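Side-chain contact in transcriptional regulator, LYSR family (Neisseria meningitidis, PDB 4AB5), which is probably a MetR-like transcription factor that binds DNA and regulates methionine biosynthesis genes, represented here by its regulatory domain: residues Pro32-Val37 / Asp194-Asn199. Numbering follows the deposited sequence.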
loop_
_atom_site.group_PDB
_atom_site.type_symbol
_atom_site.label_atom_id
_atom_site.label_comp_id
_atom_site.label_asym_id
_atom_site.label_seq_id
_atom_site.Cartn_x
_atom_site.Cartn_y
_atom_site.Cartn_z
ATOM N N PRO B 32 5.037 -15.821 -16.376
ATOM C CA PRO B 32 5.772 -16.405 -17.512
ATOM C C PRO B 32 5.676 -17.930 -17.621
ATOM O O PRO B 32 5.830 -18.466 -18.726
ATOM C CB PRO B 32 7.214 -15.958 -17.264
ATOM C CG PRO B 32 7.284 -15.671 -15.805
ATOM C CD PRO B 32 5.961 -15.113 -15.459
HETATM N N MSE B 33 5.455 -18.622 -16.482
HETATM C CA MSE B 33 5.332 -20.078 -16.374
HETATM C C MSE B 33 4.011 -20.596 -16.975
HETATM O O MSE B 33 3.956 -21.712 -17.506
HETATM C CB MSE B 33 5.406 -20.477 -14.900
HETATM C CG MSE B 33 6.590 -21.304 -14.553
HETATM SE SE MSE B 33 7.114 -20.924 -12.764
HETATM C CE MSE B 33 9.035 -21.200 -13.026
ATOM N N TRP B 34 2.948 -19.785 -16.851
ATOM C CA TRP B 34 1.589 -20.061 -17.320
ATOM C C TRP B 34 1.087 -18.843 -18.106
ATOM O O TRP B 34 0.188 -18.159 -17.632
ATOM C CB TRP B 34 0.676 -20.333 -16.105
ATOM C CG TRP B 34 1.124 -21.495 -15.270
ATOM C CD1 TRP B 34 2.009 -21.469 -14.232
ATOM C CD2 TRP B 34 0.774 -22.869 -15.466
ATOM N NE1 TRP B 34 2.191 -22.738 -13.735
ATOM C CE2 TRP B 34 1.455 -23.621 -14.483
ATOM C CE3 TRP B 34 -0.061 -23.540 -16.374
ATOM C CZ2 TRP B 34 1.296 -25.007 -14.354
ATOM C CZ3 TRP B 34 -0.213 -24.914 -16.251
ATOM C CH2 TRP B 34 0.460 -25.632 -15.252
ATOM N N PRO B 35 1.672 -18.502 -19.283
ATOM C CA PRO B 35 1.237 -17.279 -19.989
ATOM C C PRO B 35 -0.177 -17.280 -20.575
ATOM O O PRO B 35 -0.655 -16.223 -20.983
ATOM C CB PRO B 35 2.294 -17.117 -21.085
ATOM C CG PRO B 35 2.765 -18.477 -21.348
ATOM C CD PRO B 35 2.770 -19.164 -20.017
ATOM N N GLN B 36 -0.837 -18.454 -20.632
ATOM C CA GLN B 36 -2.184 -18.592 -21.182
ATOM C C GLN B 36 -3.271 -18.445 -20.119
ATOM O O GLN B 36 -4.447 -18.298 -20.466
ATOM C CB GLN B 36 -2.327 -19.917 -21.953
ATOM C CG GLN B 36 -1.434 -20.041 -23.183
ATOM C CD GLN B 36 -1.852 -19.086 -24.266
ATOM O OE1 GLN B 36 -2.926 -19.208 -24.860
ATOM N NE2 GLN B 36 -1.015 -18.098 -24.536
ATOM N N VAL B 37 -2.877 -18.478 -18.830
ATOM C CA VAL B 37 -3.772 -18.365 -17.680
ATOM C C VAL B 37 -3.954 -16.877 -17.413
ATOM O O VAL B 37 -2.981 -16.176 -17.118
ATOM C CB VAL B 37 -3.237 -19.152 -16.438
ATOM C CG1 VAL B 37 -4.059 -18.867 -15.181
ATOM C CG2 VAL B 37 -3.182 -20.650 -16.709
ATOM N N ASP B 194 -8.141 -30.617 -9.469
ATOM C CA ASP B 194 -7.428 -31.270 -10.573
ATOM C C ASP B 194 -6.559 -30.320 -11.417
ATOM O O ASP B 194 -5.631 -30.798 -12.064
ATOM C CB ASP B 194 -8.412 -32.056 -11.475
ATOM C CG ASP B 194 -9.614 -31.290 -12.028
ATOM O OD1 ASP B 194 -9.847 -30.142 -11.590
ATOM O OD2 ASP B 194 -10.345 -31.859 -12.861
ATOM N N LYS B 195 -6.859 -28.993 -11.403
ATOM C CA LYS B 195 -6.181 -27.940 -12.164
ATOM C C LYS B 195 -4.757 -27.706 -11.652
ATOM O O LYS B 195 -4.570 -27.217 -10.534
ATOM C CB LYS B 195 -6.994 -26.627 -12.162
ATOM C CG LYS B 195 -8.490 -26.797 -12.438
ATOM C CD LYS B 195 -8.962 -26.033 -13.661
ATOM C CE LYS B 195 -10.460 -26.123 -13.805
ATOM N NZ LYS B 195 -10.934 -25.502 -15.068
ATOM N N SER B 196 -3.762 -28.064 -12.480
ATOM C CA SER B 196 -2.326 -27.984 -12.204
ATOM C C SER B 196 -1.823 -26.610 -11.804
ATOM O O SER B 196 -1.085 -26.515 -10.821
ATOM C CB SER B 196 -1.526 -28.515 -13.391
ATOM O OG SER B 196 -1.888 -27.888 -14.613
ATOM N N TYR B 197 -2.229 -25.554 -12.545
ATOM C CA TYR B 197 -1.796 -24.181 -12.301
ATOM C C TYR B 197 -2.210 -23.640 -10.953
ATOM O O TYR B 197 -1.433 -22.900 -10.345
ATOM C CB TYR B 197 -2.175 -23.230 -13.441
ATOM C CG TYR B 197 -3.646 -23.165 -13.781
ATOM C CD1 TYR B 197 -4.503 -22.299 -13.101
ATOM C CD2 TYR B 197 -4.162 -23.880 -14.857
ATOM C CE1 TYR B 197 -5.855 -22.212 -13.429
ATOM C CE2 TYR B 197 -5.506 -23.782 -15.212
ATOM C CZ TYR B 197 -6.354 -22.956 -14.486
ATOM O OH TYR B 197 -7.686 -22.862 -14.817
ATOM N N LEU B 198 -3.422 -24.020 -10.478
ATOM C CA LEU B 198 -3.944 -23.616 -9.171
ATOM C C LEU B 198 -3.044 -24.185 -8.094
ATOM O O LEU B 198 -2.598 -23.447 -7.223
ATOM C CB LEU B 198 -5.392 -24.102 -8.960
ATOM C CG LEU B 198 -6.483 -23.448 -9.810
ATOM C CD1 LEU B 198 -7.827 -24.031 -9.477
ATOM C CD2 LEU B 198 -6.530 -21.934 -9.599
ATOM N N ASN B 199 -2.718 -25.478 -8.206
ATOM C CA ASN B 199 -1.827 -26.190 -7.308
ATOM C C ASN B 199 -0.414 -25.632 -7.388
ATOM O O ASN B 199 0.224 -25.462 -6.349
ATOM C CB ASN B 199 -1.849 -27.689 -7.609
ATOM C CG ASN B 199 -2.119 -28.538 -6.411
ATOM O OD1 ASN B 199 -1.257 -29.293 -5.960
ATOM N ND2 ASN B 199 -3.254 -28.334 -5.760
#
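One face of the Trp34 indole receives the CB methylene of Tyr197, which sits 3.5 Å from the centroid of the six-membered ring and only 10° off its normal, a well-centred CH-pi contact. Beyond CB the phenol edge points toward the face of that six-membered ring, the centroids of the Trp34 and Tyr197 rings 5.9 Å apart and their planes at 63°; the broad indole has room for methylene and phenol edge together. Val37 lies over a face of the phenol: its CG2 methyl is 4.0 Å from the Tyr197 ring centroid, and Val37 CG1 lies 4.0 Å from Tyr197 CD1. Valine suits this place because its branches set one methyl over the face and the other above the CD1-CE1 rim. The helix backbone holds Tyr197 CB over the indole; a chi1 of 57° places CG between the backbone N and the carbonyl carbon, from where the ring presents one face to Val37. Ser196, in the first turn of helix 196-212, has a short side chain whose OG lies 3.3 Å from Trp34 CH2, obliquely to the indole. Phe30 stacks on Trp34 and also touches Val37 and Tyr197, so helix 20-33, the turn from Trp34 to Val37 and the start of the C-terminal helix pack together within the LysR substrate-binding domain. With no hydrogen bond or salt bridge across the two segments, their direct contact is one of dispersion and shape fit, with weakly polarised C-H groups set over aromatic faces.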